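Effector protein Lem4 (lpg1101) (Legionella pneumophila subsp. pneumophila, PDB 6CGK) is a membrane-associated protein tyrosine phosphatase injected into host cells, represented here by its magnesium-binding domain of the haloacid dehalogenase (HAD) superfamily, in an inactive mutant form with phosphate bound. Local coordinates at residues 14-19 against 87-92; 153-158 against 181-186. The protein carries 1 engineered substitution. All blocks are in the same frame, centred on the assembly; numbering follows the deposited sequence.

How the interactions relate
Both contacts belong to one parallel sheet, in which strand 19-23 runs between 89-93 and 150-154. Interaction 1 lies where strands 19-23 and 89-93 begin, and interaction 2 follows the C-terminal end of 150-154, where the loops of a HAD domain form the active site. Their centres are 21 Å apart and their nearest atoms about 7 Å, so they do not touch. Strand 19-23 links them: from Ile19 it leads to the engineered Asn23, which with Asp25 and Asp155 binds the magnesium ion. The side chain of Val91 in interaction 1 is still about 14 Å from the metal, whereas Asp155 of interaction 2 coordinates it directly.

Interaction 1 of 2, residues 14-19 against 87-92; sequences GRVKNI and QVKIVI
Gln87 meets Asn18 through its backbone: Asn18 ND2 donates to Gln87 O over 3.1 Å, a nearly straight bond (161° at the hydrogen) that lies in the plane of the Asn18 amide. With OD1 of that amide taken by the backbone N of Phe149, both of its ends are held and its rotation is fixed. One residue on, Val88 brings its CA to 3.5 Å from Asn18 O in a CA-H...O contact, while its CG2 branch faces Asn18 CB. Asn18 O also accepts from Lys89 N at 3.0 Å, the bond that opens the parallel pairing of Ile19 with Lys89, and so of two neighbouring strands in the Rossmann-like HAD sheet. A bend at chi2 (-96°) carries the end of the Lys89 side chain away, while CG sits 3.8 Å from Val16 CG1, the two side chains crossing at about a right angle; the ammonium group is hydrogen-bonded to His85. Farther along, Val91 CG2 packs on Ile19 CG2 at 3.7 Å. Val88 and Ile90 lean on helix 72-82, Val88 also reaches helix 200-206, and across strand 19-23 from 89-93 the backbone of Ile19 bonds to Phe149 and Leu151, the latter in strand 150-154.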
loop_
_atom_site.group_PDB
_atom_site.type_symbol
_atom_site.label_atom_id
_atom_site.label_comp_id
_atom_site.label_asym_id
_atom_site.label_seq_id
_atom_site.Cartn_x
_atom_site.Cartn_y
_atom_site.Cartn_z
ATOM N N GLY A 14 -20.208 -8.372 2.946
ATOM C CA GLY A 14 -19.026 -8.334 3.779
ATOM C C GLY A 14 -18.930 -7.026 4.553
ATOM O O GLY A 14 -19.625 -6.048 4.270
ATOM N N ARG A 15 -18.062 -7.019 5.564
ATOM C CA ARG A 15 -17.811 -5.801 6.327
ATOM C C ARG A 15 -16.322 -5.514 6.381
ATOM O O ARG A 15 -15.528 -6.389 6.728
ATOM C CB ARG A 15 -18.356 -5.885 7.740
ATOM C CG ARG A 15 -19.858 -5.893 7.809
ATOM C CD ARG A 15 -20.320 -6.146 9.204
ATOM N NE ARG A 15 -21.758 -5.969 9.303
ATOM C CZ ARG A 15 -22.648 -6.934 9.083
ATOM N NH1 ARG A 15 -22.242 -8.160 8.745
ATOM N NH2 ARG A 15 -23.934 -6.674 9.184
ATOM N N VAL A 16 -15.952 -4.289 6.038
ATOM C CA VAL A 16 -14.584 -3.806 6.183
ATOM C C VAL A 16 -14.668 -2.538 7.022
ATOM O O VAL A 16 -15.176 -1.515 6.548
ATOM C CB VAL A 16 -13.927 -3.530 4.824
ATOM C CG1 VAL A 16 -12.598 -2.805 5.006
ATOM C CG2 VAL A 16 -13.730 -4.821 4.055
ATOM N N LYS A 17 -14.179 -2.602 8.265
ATOM C CA LYS A 17 -14.235 -1.466 9.174
ATOM C C LYS A 17 -12.903 -0.761 9.371
ATOM O O LYS A 17 -12.898 0.403 9.782
ATOM C CB LYS A 17 -14.736 -1.894 10.571
ATOM C CG LYS A 17 -16.213 -2.248 10.659
ATOM C CD LYS A 17 -16.712 -2.344 12.133
ATOM N N ASN A 18 -11.781 -1.424 9.089
ATOM C CA ASN A 18 -10.461 -0.896 9.400
ATOM C C ASN A 18 -9.601 -1.040 8.156
ATOM O O ASN A 18 -9.438 -2.154 7.664
ATOM C CB ASN A 18 -9.835 -1.658 10.563
ATOM C CG ASN A 18 -10.734 -1.639 11.794
ATOM O OD1 ASN A 18 -11.108 -0.567 12.263
ATOM N ND2 ASN A 18 -11.109 -2.804 12.282
ATOM N N ILE A 19 -9.094 0.077 7.634
ATOM C CA ILE A 19 -8.340 0.069 6.380
ATOM C C ILE A 19 -7.014 0.785 6.560
ATOM O O ILE A 19 -6.945 1.862 7.175
ATOM C CB ILE A 19 -9.141 0.722 5.243
ATOM C CG1 ILE A 19 -10.467 -0.015 5.074
ATOM C CG2 ILE A 19 -8.331 0.694 3.925
ATOM C CD1 ILE A 19 -11.385 0.714 4.042
ATOM N N GLN A 87 -9.967 -8.624 9.657
ATOM C CA GLN A 87 -10.311 -7.526 10.563
ATOM C C GLN A 87 -9.713 -6.199 10.098
ATOM O O GLN A 87 -10.273 -5.129 10.384
ATOM C CB GLN A 87 -9.856 -7.839 11.990
ATOM C CG GLN A 87 -10.877 -8.594 12.833
ATOM C CD GLN A 87 -10.782 -10.094 12.676
ATOM O OE1 GLN A 87 -9.814 -10.617 12.123
ATOM N NE2 GLN A 87 -11.786 -10.804 13.179
ATOM N N VAL A 88 -8.594 -6.249 9.372
ATOM C CA VAL A 88 -7.928 -5.074 8.821
ATOM C C VAL A 88 -7.615 -5.379 7.365
ATOM O O VAL A 88 -7.166 -6.480 7.048
ATOM C CB VAL A 88 -6.636 -4.742 9.593
ATOM C CG1 VAL A 88 -5.958 -3.494 9.019
ATOM C CG2 VAL A 88 -6.946 -4.622 11.086
ATOM N N LYS A 89 -7.898 -4.429 6.476
ATOM C CA LYS A 89 -7.607 -4.591 5.060
ATOM C C LYS A 89 -6.501 -3.627 4.672
ATOM O O LYS A 89 -6.412 -2.520 5.209
ATOM C CB LYS A 89 -8.844 -4.324 4.185
ATOM C CG LYS A 89 -9.915 -5.414 4.256
ATOM C CD LYS A 89 -9.761 -6.390 3.095
ATOM C CE LYS A 89 -10.862 -7.443 3.097
ATOM N NZ LYS A 89 -10.655 -8.436 1.994
ATOM N N ILE A 90 -5.672 -4.055 3.722
ATOM C CA ILE A 90 -4.572 -3.259 3.191
ATOM C C ILE A 90 -4.934 -2.823 1.782
ATOM O O ILE A 90 -5.333 -3.659 0.958
ATOM C CB ILE A 90 -3.249 -4.049 3.145
ATOM C CG1 ILE A 90 -2.923 -4.611 4.532
ATOM C CG2 ILE A 90 -2.117 -3.168 2.548
ATOM C CD1 ILE A 90 -1.601 -5.479 4.533
ATOM N N VAL A 91 -4.787 -1.529 1.504
ATOM C CA VAL A 91 -5.039 -0.967 0.182
ATOM C C VAL A 91 -3.781 -0.207 -0.230
ATOM O O VAL A 91 -3.359 0.715 0.475
ATOM C CB VAL A 91 -6.254 -0.018 0.162
ATOM C CG1 VAL A 91 -6.438 0.551 -1.237
ATOM C CG2 VAL A 91 -7.517 -0.702 0.621
ATOM N N ILE A 92 -3.166 -0.601 -1.347
ATOM C CA ILE A 92 -1.999 0.116 -1.884
ATOM C C ILE A 92 -2.477 1.064 -2.981
ATOM O O ILE A 92 -3.192 0.655 -3.910
ATOM C CB ILE A 92 -0.925 -0.850 -2.408
ATOM C CG1 ILE A 92 -0.336 -1.635 -1.225
ATOM C CG2 ILE A 92 0.135 -0.044 -3.175
ATOM C CD1 ILE A 92 0.730 -2.711 -1.634
#

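Interaction 2 of 2, residues 153-158 against 181-186; sequences CDDDEV and EKPGQF. With MG (magnesium ion), chain C.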
loop_
_atom_site.group_PDB
_atom_site.type_symbol
_atom_site.label_atom_id
_atom_site.label_comp_id
_atom_site.label_asym_id
_atom_site.label_seq_id
_atom_site.Cartn_x
_atom_site.Cartn_y
_atom_site.Cartn_z
ATOM N N CYS A 153 -0.283 6.153 5.104
ATOM C CA CYS A 153 1.143 6.448 5.029
ATOM C C CYS A 153 1.511 6.883 3.617
ATOM O O CYS A 153 1.201 6.183 2.644
ATOM C CB CYS A 153 1.977 5.230 5.425
ATOM S SG CYS A 153 1.681 4.754 7.121
ATOM N N ASP A 154 2.170 8.040 3.505
ATOM C CA ASP A 154 2.662 8.522 2.222
ATOM C C ASP A 154 3.942 9.311 2.453
ATOM O O ASP A 154 4.062 10.030 3.447
ATOM C CB ASP A 154 1.610 9.388 1.524
ATOM C CG ASP A 154 1.763 9.406 0.024
ATOM O OD1 ASP A 154 2.902 9.517 -0.468
ATOM O OD2 ASP A 154 0.730 9.316 -0.670
ATOM N N ASP A 155 4.900 9.167 1.538
ATOM C CA ASP A 155 6.118 9.969 1.611
ATOM C C ASP A 155 5.970 11.332 0.938
ATOM O O ASP A 155 6.827 12.203 1.131
ATOM C CB ASP A 155 7.280 9.232 0.969
ATOM C CG ASP A 155 7.040 8.962 -0.499
ATOM O OD1 ASP A 155 5.991 8.368 -0.793
ATOM O OD2 ASP A 155 7.878 9.347 -1.346
ATOM N N ASP A 156 4.937 11.519 0.125
ATOM C CA ASP A 156 4.653 12.797 -0.509
ATOM C C ASP A 156 3.548 13.456 0.316
ATOM O O ASP A 156 2.416 12.958 0.357
ATOM C CB ASP A 156 4.248 12.589 -1.969
ATOM C CG ASP A 156 4.212 13.885 -2.764
ATOM O OD1 ASP A 156 3.823 14.921 -2.192
ATOM O OD2 ASP A 156 4.574 13.866 -3.962
ATOM N N GLU A 157 3.889 14.542 1.022
ATOM C CA GLU A 157 2.916 15.148 1.937
ATOM C C GLU A 157 1.635 15.519 1.205
ATOM O O GLU A 157 0.528 15.301 1.714
ATOM C CB GLU A 157 3.514 16.380 2.615
ATOM C CG GLU A 157 2.643 16.951 3.724
ATOM C CD GLU A 157 3.171 18.269 4.257
ATOM O OE1 GLU A 157 4.168 18.778 3.701
ATOM O OE2 GLU A 157 2.591 18.797 5.228
ATOM N N VAL A 158 1.773 16.064 -0.002
ATOM C CA VAL A 158 0.623 16.435 -0.820
ATOM C C VAL A 158 -0.235 15.215 -1.123
ATOM O O VAL A 158 -1.453 15.220 -0.901
ATOM C CB VAL A 158 1.104 17.115 -2.112
ATOM C CG1 VAL A 158 -0.049 17.325 -3.067
ATOM C CG2 VAL A 158 1.773 18.406 -1.766
ATOM N N GLU A 181 6.435 10.607 6.173
ATOM C CA GLU A 181 7.839 10.549 6.550
ATOM C C GLU A 181 8.674 10.427 5.284
ATOM O O GLU A 181 8.174 10.038 4.225
ATOM C CB GLU A 181 8.117 9.367 7.504
ATOM C CG GLU A 181 7.305 9.391 8.795
ATOM C CD GLU A 181 7.822 10.390 9.810
ATOM O OE1 GLU A 181 8.884 10.994 9.568
ATOM O OE2 GLU A 181 7.162 10.578 10.856
ATOM N N LYS A 182 9.949 10.795 5.396
ATOM C CA LYS A 182 10.878 10.562 4.303
ATOM C C LYS A 182 11.062 9.059 4.105
ATOM O O LYS A 182 10.935 8.277 5.052
ATOM C CB LYS A 182 12.223 11.222 4.587
ATOM C CG LYS A 182 12.198 12.744 4.589
ATOM N N PRO A 183 11.350 8.626 2.882
ATOM C CA PRO A 183 11.533 7.191 2.649
ATOM C C PRO A 183 12.580 6.634 3.598
ATOM O O PRO A 183 13.602 7.268 3.875
ATOM C CB PRO A 183 11.980 7.121 1.189
ATOM C CG PRO A 183 11.501 8.399 0.574
ATOM C CD PRO A 183 11.514 9.428 1.655
ATOM N N GLY A 184 12.301 5.449 4.125
ATOM C CA GLY A 184 13.173 4.841 5.098
ATOM C C GLY A 184 12.974 5.314 6.520
ATOM O O GLY A 184 13.626 4.781 7.424
ATOM N N GLN A 185 12.094 6.287 6.754
ATOM C CA GLN A 185 11.911 6.867 8.078
ATOM C C GLN A 185 10.557 6.533 8.696
ATOM O O GLN A 185 10.187 7.136 9.708
ATOM C CB GLN A 185 12.099 8.383 8.016
ATOM C CG GLN A 185 13.451 8.808 7.475
ATOM C CD GLN A 185 14.564 8.598 8.481
ATOM O OE1 GLN A 185 14.364 8.785 9.683
ATOM N NE2 GLN A 185 15.741 8.200 8.002
ATOM N N PHE A 186 9.816 5.584 8.129
ATOM C CA PHE A 186 8.512 5.214 8.672
ATOM C C PHE A 186 8.666 4.254 9.849
ATOM O O PHE A 186 9.485 3.332 9.812
ATOM C CB PHE A 186 7.653 4.573 7.587
ATOM C CG PHE A 186 7.204 5.537 6.531
ATOM C CD1 PHE A 186 8.020 5.846 5.461
ATOM C CD2 PHE A 186 5.963 6.143 6.619
ATOM C CE1 PHE A 186 7.605 6.740 4.493
ATOM C CE2 PHE A 186 5.540 7.038 5.651
ATOM C CZ PHE A 186 6.361 7.336 4.589
HETATM MG MG MG C . 5.396 7.621 -2.859
HETATM O O HOH W 1 4.008 9.169 -2.986
HETATM O O HOH W 2 6.815 8.748 -3.814
#
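Asp155 and Phe186 bury the most surface here, and they meet at an edge of the phenylalanine ring. Phe186 CZ stands 3.8 Å from Asp155 N and 3.7 Å from Asp154 O, both near the ring plane, so the ring presents its rim to the peptide joining the two aspartates. CE2 also touches Cys153 CB, and Glu181 CB from the ring's own segment lies over the centre of one face. Trp188 and Tyr191 also pack against Phe186.

Next to the ring, Glu181 also approaches Asp155; its carbonyl oxygen makes a CA-H...O contact of 3.3 Å with Asp155 CA, and this buried oxygen has no conventional hydrogen-bond partner in the model.

Chi1 of Asp155 (62°) places CG between its backbone N and carbonyl carbon, directing the carboxylate to the magnesium ion, which OD1 binds at 2.3 Å. OD2 accepts a hydrogen bond from a metal-bound water. An acidic pair where strand 150-154 runs out, with one member on magnesium, matches the fourth HAD motif. The other member, Asp154, stays 3.9 Å from the metal through OD1 and takes a hydrogen bond from a second metal-bound water; in this model it is second-shell, although it is also a known magnesium-binding residue of the protein. The same OD1 accepts from Asp156 N at 2.9 Å, closing an Asx turn that leads into helix 157-169, where Asp156 is the N-cap. The engineered Asn23 and the backbone oxygen of Asp25 also bind the ion, while Pro183, in a type II turn, brings its CG near Asp155 OD2.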